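Local coordinates for protein serine protease inhibitor 4, isoform B (Drosophila melanogaster, PDB 4P0F) that probably inhibits serine and cysteine endopeptidases as a member of the serpin family, captured here in its cleaved form, at residues E206-A211 / L221-K226; A215-A220 / L236-T241. All blocks are in the same frame, centred on the assembly; numbering follows the deposited sequence.

Interaction 1: E206-A211 / L221-K226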
loop_
_atom_site.group_PDB
_atom_site.type_symbol
_atom_site.label_atom_id
_atom_site.label_comp_id
_atom_site.label_asym_id
_atom_site.label_seq_id
_atom_site.Cartn_x
_atom_site.Cartn_y
_atom_site.Cartn_z
ATOM N N GLU A 206 -5.627 -3.086 -28.344
ATOM C CA GLU A 206 -5.534 -1.635 -28.278
ATOM C C GLU A 206 -4.068 -1.229 -28.364
ATOM O O GLU A 206 -3.183 -2.073 -28.212
ATOM C CB GLU A 206 -6.135 -1.096 -26.971
ATOM C CG GLU A 206 -7.649 -1.127 -26.837
ATOM C CD GLU A 206 -8.346 -0.031 -27.614
ATOM O OE1 GLU A 206 -7.657 0.843 -28.182
ATOM O OE2 GLU A 206 -9.595 -0.035 -27.644
ATOM N N ARG A 207 -3.814 0.049 -28.625
ATOM C CA ARG A 207 -2.482 0.607 -28.431
ATOM C C ARG A 207 -2.309 0.893 -26.954
ATOM O O ARG A 207 -3.119 1.608 -26.360
ATOM C CB ARG A 207 -2.277 1.886 -29.241
ATOM C CG ARG A 207 -1.945 1.657 -30.704
ATOM C CD ARG A 207 -1.740 2.972 -31.435
ATOM N NE ARG A 207 -0.416 3.559 -31.208
ATOM C CZ ARG A 207 0.672 3.270 -31.921
ATOM N NH1 ARG A 207 0.619 2.384 -32.909
ATOM N NH2 ARG A 207 1.824 3.865 -31.642
ATOM N N PHE A 208 -1.269 0.305 -26.366
ATOM C CA PHE A 208 -0.908 0.539 -24.983
ATOM C C PHE A 208 0.575 0.827 -24.922
ATOM O O PHE A 208 1.317 0.447 -25.825
ATOM C CB PHE A 208 -1.195 -0.671 -24.097
ATOM C CG PHE A 208 -2.653 -0.965 -23.895
ATOM C CD1 PHE A 208 -3.466 -0.088 -23.192
ATOM C CD2 PHE A 208 -3.192 -2.146 -24.357
ATOM C CE1 PHE A 208 -4.800 -0.375 -22.982
ATOM C CE2 PHE A 208 -4.524 -2.447 -24.139
ATOM C CZ PHE A 208 -5.326 -1.558 -23.455
ATOM N N ARG A 209 0.999 1.489 -23.855
ATOM C CA ARG A 209 2.412 1.610 -23.549
ATOM C C ARG A 209 2.952 0.249 -23.124
ATOM O O ARG A 209 2.418 -0.381 -22.217
ATOM C CB ARG A 209 2.636 2.640 -22.444
ATOM C CG ARG A 209 2.252 4.045 -22.837
ATOM C CD ARG A 209 2.640 5.024 -21.755
ATOM N NE ARG A 209 4.086 5.114 -21.590
ATOM C CZ ARG A 209 4.678 5.761 -20.593
ATOM N NH1 ARG A 209 3.940 6.368 -19.674
ATOM N NH2 ARG A 209 6.006 5.797 -20.514
ATOM N N TYR A 210 4.017 -0.180 -23.796
ATOM C CA TYR A 210 4.534 -1.538 -23.711
ATOM C C TYR A 210 6.055 -1.474 -23.683
ATOM O O TYR A 210 6.639 -0.574 -24.270
ATOM C CB TYR A 210 4.055 -2.383 -24.915
ATOM C CG TYR A 210 4.913 -3.601 -25.173
ATOM C CD1 TYR A 210 6.015 -3.524 -26.007
ATOM C CD2 TYR A 210 4.644 -4.816 -24.549
ATOM C CE1 TYR A 210 6.823 -4.610 -26.229
ATOM C CE2 TYR A 210 5.453 -5.922 -24.770
ATOM C CZ TYR A 210 6.543 -5.808 -25.610
ATOM O OH TYR A 210 7.375 -6.879 -25.856
ATOM N N ALA A 211 6.692 -2.426 -23.016
ATOM C CA ALA A 211 8.129 -2.579 -23.151
ATOM C C ALA A 211 8.572 -4.022 -23.048
ATOM O O ALA A 211 8.071 -4.801 -22.242
ATOM C CB ALA A 211 8.871 -1.738 -22.091
ATOM N N LEU A 221 3.420 -3.805 -19.503
ATOM C CA LEU A 221 2.315 -3.129 -20.157
ATOM C C LEU A 221 1.682 -2.202 -19.132
ATOM O O LEU A 221 1.622 -2.528 -17.940
ATOM C CB LEU A 221 1.284 -4.150 -20.694
ATOM C CG LEU A 221 0.228 -3.684 -21.697
ATOM C CD1 LEU A 221 0.846 -3.465 -23.062
ATOM C CD2 LEU A 221 -0.893 -4.706 -21.785
ATOM N N GLU A 222 1.263 -1.027 -19.586
ATOM C CA GLU A 222 0.521 -0.097 -18.748
ATOM C C GLU A 222 -0.885 0.116 -19.294
ATOM O O GLU A 222 -1.063 0.413 -20.473
ATOM C CB GLU A 222 1.236 1.243 -18.660
ATOM C CG GLU A 222 1.671 1.582 -17.274
ATOM C CD GLU A 222 2.416 2.894 -17.194
ATOM O OE1 GLU A 222 2.215 3.771 -18.070
ATOM O OE2 GLU A 222 3.203 3.034 -16.247
ATOM N N LEU A 223 -1.867 -0.034 -18.416
ATOM C CA LEU A 223 -3.266 0.165 -18.751
ATOM C C LEU A 223 -3.755 1.439 -18.065
ATOM O O LEU A 223 -3.862 1.473 -16.836
ATOM C CB LEU A 223 -4.095 -1.041 -18.311
ATOM C CG LEU A 223 -3.640 -2.410 -18.823
ATOM C CD1 LEU A 223 -4.557 -3.512 -18.323
ATOM C CD2 LEU A 223 -3.575 -2.425 -20.344
ATOM N N PRO A 224 -4.038 2.494 -18.844
ATOM C CA PRO A 224 -4.420 3.767 -18.226
ATOM C C PRO A 224 -5.878 3.824 -17.784
ATOM O O PRO A 224 -6.732 3.170 -18.365
ATOM C CB PRO A 224 -4.147 4.785 -19.338
ATOM C CG PRO A 224 -4.336 4.017 -20.591
ATOM C CD PRO A 224 -3.838 2.630 -20.296
ATOM N N TYR A 225 -6.143 4.616 -16.747
ATOM C CA TYR A 225 -7.504 4.921 -16.307
ATOM C C TYR A 225 -7.936 6.269 -16.876
ATOM O O TYR A 225 -7.130 7.189 -16.962
ATOM C CB TYR A 225 -7.573 4.941 -14.769
ATOM C CG TYR A 225 -7.224 3.604 -14.177
ATOM C CD1 TYR A 225 -8.163 2.588 -14.132
ATOM C CD2 TYR A 225 -5.955 3.349 -13.687
ATOM C CE1 TYR A 225 -7.848 1.350 -13.621
ATOM C CE2 TYR A 225 -5.626 2.109 -13.162
ATOM C CZ TYR A 225 -6.588 1.119 -13.128
ATOM O OH TYR A 225 -6.282 -0.114 -12.625
ATOM N N LYS A 226 -9.200 6.399 -17.260
ATOM C CA LYS A 226 -9.654 7.645 -17.868
ATOM C C LYS A 226 -9.689 8.759 -16.823
ATOM O O LYS A 226 -9.794 8.495 -15.623
ATOM C CB LYS A 226 -11.026 7.477 -18.531
ATOM C CG LYS A 226 -12.096 6.874 -17.653
ATOM C CD LYS A 226 -13.403 6.679 -18.418
ATOM C CE LYS A 226 -14.115 7.993 -18.675
ATOM N NZ LYS A 226 -15.597 7.841 -18.612
HETATM O O HOH W 1 -0.826 2.722 -21.859
#
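F208, R209 and Y210 meet L221 to P224 in an antiparallel, largely buried contact within the hairpin of strands 197-213 and 218-224. The short strand axes run 145° apart; the strands close at Y210 and L221 and spread apart toward F208 and L223. E222 N donates to R209 O at 2.9 Å, but on the other side of the same pair water 1 stands between the strands, accepting from R209 N (3.0 Å) and donating to E222 O (2.7 Å). With CG beside the backbone N (chi1 -69°), the F208 ring swings over to the second strand. L223 CD2 sits above the ring centre, 3.5 Å from the centroid and 11° off the normal, a CH-pi contact, while P224 CD comes to the ring edge and L221 CD1 reaches F208 CB at 3.6 Å. In serpin topology this hairpin belongs to sheet B, and the other edge of 206-211 bonds to strand 263-281 through E206, F208 and Y210. Replacing F208 with an alanine removes the ring, which would probably leave L223 CD2 and P224 CD without the surface they pack on and open a gap between the diverging strands. On the face bearing R209 and E222, the two side chains run alongside each other; R209 NH1 lies 3.5 Å from E222 OE1, but the guanidinium and carboxylate planes are nearly perpendicular and no N-H points at the oxygen, which makes this salt bridge one of charge alone.

Interaction 2: A215-A220 / L236-T241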
loop_
_atom_site.group_PDB
_atom_site.type_symbol
_atom_site.label_atom_id
_atom_site.label_comp_id
_atom_site.label_asym_id
_atom_site.label_seq_id
_atom_site.Cartn_x
_atom_site.Cartn_y
_atom_site.Cartn_z
ATOM N N ALA A 215 16.624 -7.627 -19.964
ATOM C CA ALA A 215 17.584 -7.801 -18.871
ATOM C C ALA A 215 16.871 -8.322 -17.609
ATOM O O ALA A 215 17.501 -8.911 -16.732
ATOM C CB ALA A 215 18.329 -6.489 -18.575
ATOM N N LEU A 216 15.561 -8.120 -17.546
ATOM C CA LEU A 216 14.713 -8.706 -16.506
ATOM C C LEU A 216 14.019 -10.005 -16.950
ATOM O O LEU A 216 13.276 -10.596 -16.170
ATOM C CB LEU A 216 13.631 -7.711 -16.080
ATOM C CG LEU A 216 14.049 -6.434 -15.357
ATOM C CD1 LEU A 216 12.853 -5.509 -15.205
ATOM C CD2 LEU A 216 14.650 -6.763 -14.002
ATOM N N ASP A 217 14.249 -10.431 -18.194
ATOM C CA ASP A 217 13.539 -11.568 -18.801
ATOM C C ASP A 217 12.035 -11.421 -18.616
ATOM O O ASP A 217 11.336 -12.366 -18.215
ATOM C CB ASP A 217 14.000 -12.905 -18.215
ATOM C CG ASP A 217 13.623 -14.097 -19.096
ATOM O OD1 ASP A 217 13.641 -13.969 -20.345
ATOM O OD2 ASP A 217 13.320 -15.173 -18.539
ATOM N N ALA A 218 11.540 -10.231 -18.927
ATOM C CA ALA A 218 10.131 -9.928 -18.738
ATOM C C ALA A 218 9.616 -8.968 -19.802
ATOM O O ALA A 218 10.369 -8.489 -20.652
ATOM C CB ALA A 218 9.910 -9.347 -17.359
ATOM N N MET A 219 8.312 -8.723 -19.760
ATOM C CA MET A 219 7.693 -7.691 -20.572
ATOM C C MET A 219 6.738 -6.927 -19.685
ATOM O O MET A 219 6.286 -7.442 -18.658
ATOM C CB MET A 219 6.961 -8.292 -21.778
ATOM C CG MET A 219 7.843 -9.102 -22.696
ATOM S SD MET A 219 6.925 -9.962 -23.994
ATOM C CE MET A 219 8.294 -10.826 -24.761
ATOM N N ALA A 220 6.443 -5.687 -20.057
ATOM C CA ALA A 220 5.546 -4.880 -19.255
ATOM C C ALA A 220 4.552 -4.133 -20.117
ATOM O O ALA A 220 4.813 -3.848 -21.281
ATOM C CB ALA A 220 6.332 -3.901 -18.389
ATOM N N LEU A 236 5.319 -9.008 -16.514
ATOM C CA LEU A 236 5.058 -10.407 -16.802
ATOM C C LEU A 236 6.360 -11.141 -17.128
ATOM O O LEU A 236 7.008 -10.828 -18.132
ATOM C CB LEU A 236 4.094 -10.507 -17.986
ATOM C CG LEU A 236 3.642 -11.889 -18.416
ATOM C CD1 LEU A 236 2.795 -12.557 -17.346
ATOM C CD2 LEU A 236 2.853 -11.776 -19.737
ATOM N N PRO A 237 6.755 -12.115 -16.293
ATOM C CA PRO A 237 7.926 -12.925 -16.652
ATOM C C PRO A 237 7.746 -13.612 -18.003
ATOM O O PRO A 237 6.611 -13.924 -18.373
ATOM C CB PRO A 237 8.007 -13.961 -15.526
ATOM C CG PRO A 237 7.261 -13.357 -14.383
ATOM C CD PRO A 237 6.198 -12.488 -14.981
ATOM N N ASN A 238 8.835 -13.847 -18.726
ATOM C CA ASN A 238 8.742 -14.523 -20.023
ATOM C C ASN A 238 8.462 -16.018 -19.880
ATOM O O ASN A 238 8.012 -16.656 -20.829
ATOM C CB ASN A 238 10.027 -14.332 -20.837
ATOM C CG ASN A 238 10.225 -12.904 -21.318
ATOM O OD1 ASN A 238 9.284 -12.118 -21.401
ATOM N ND2 ASN A 238 11.467 -12.571 -21.665
ATOM N N THR A 239 8.749 -16.577 -18.705
ATOM C CA THR A 239 8.525 -18.001 -18.454
ATOM C C THR A 239 7.456 -18.195 -17.389
ATOM O O THR A 239 7.262 -17.348 -16.522
ATOM C CB THR A 239 9.804 -18.725 -17.991
ATOM O OG1 THR A 239 10.237 -18.167 -16.746
ATOM C CG2 THR A 239 10.913 -18.605 -19.032
ATOM N N LYS A 240 6.778 -19.331 -17.451
ATOM C CA LYS A 240 5.655 -19.588 -16.566
ATOM C C LYS A 240 6.071 -19.651 -15.099
ATOM O O LYS A 240 5.295 -19.292 -14.216
ATOM C CB LYS A 240 4.962 -20.888 -16.989
ATOM C CG LYS A 240 4.602 -20.871 -18.464
ATOM C CD LYS A 240 3.520 -21.871 -18.824
ATOM C CE LYS A 240 2.955 -21.588 -20.213
ATOM N NZ LYS A 240 2.358 -20.219 -20.320
ATOM N N THR A 241 7.301 -20.083 -14.847
ATOM C CA THR A 241 7.795 -20.263 -13.487
ATOM C C THR A 241 8.710 -19.116 -13.053
ATOM O O THR A 241 9.450 -19.243 -12.079
ATOM C CB THR A 241 8.575 -21.582 -13.366
ATOM O OG1 THR A 241 9.608 -21.609 -14.356
ATOM C CG2 THR A 241 7.656 -22.781 -13.579
HETATM O O HOH W 2 11.134 -15.357 -17.015
HETATM O O HOH W 3 12.182 -9.951 -22.394
#
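The open end of the hairpin formed by strands 218-224 and 230-237 holds this contact, where M219 pairs with L236 and D217 meets N238. M219 and L236 form an antiparallel hydrogen-bonded pair: M219 N donates to L236 O at 3.0 Å, and L236 N to M219 O at 2.8 Å, the latter almost straight (178° at the hydrogen). Next to them A218 and P237 make a non-hydrogen-bonded pair with diverging side chains. N238 then continues the pairing past the strand end, its backbone N donating to D217 O at 3.0 Å. D217 adopts a left-handed backbone conformation, and it and A218 both face L213, a G1 beta bulge at the start of strand 218-224. This hairpin is part of serpin sheet B; L246 of helix 243-249 packs against A218 and P237. The extended chi1 of D217 (-162°) carries its carboxylate across to the N238 amide, which meets it from above its plane. N238 ND2 donates to D217 OD1 at 2.9 Å, approaching from 58° out of the carboxylate plane, and the two flat groups stand nearly perpendicular. The second N-H of this amide is also used: water 3 accepts from N238 ND2 at 2.8 Å and donates to A218 O at 2.9 Å, fixing the amide's rotation. N238 OD1 is thereby turned toward M219, whose CG and CE lie near it as the chain crosses at about a right angle. On the other carboxylate oxygen, water 2 donates to D217 OD2 (2.7 Å) and is also hydrogen-bonded to T239 OG1 (3.0 Å), so that it bridges the two side chains.

In the fold
Followed from the N terminus, the chain enters interaction 1 on strand 197-213, turns, and enters interaction 2 at 215-220 before returning to interaction 1 at 221-226. Strand 230-237 then closes interaction 2, so the segments alternate and the two loops, of 9 and 15 intervening residues, cross. Strand 218-224 is shared: interaction 2 samples its start against strand 230-237 and interaction 1 its later part against strand 197-213, and it lies between the two as the middle of three consecutive antiparallel strands. The contact centres lie about 17 Å apart, yet the segments meet directly: A220 N probably donates to A211 O at 2.9 Å, and Y210 OH packs 3.6 Å from M219 SD.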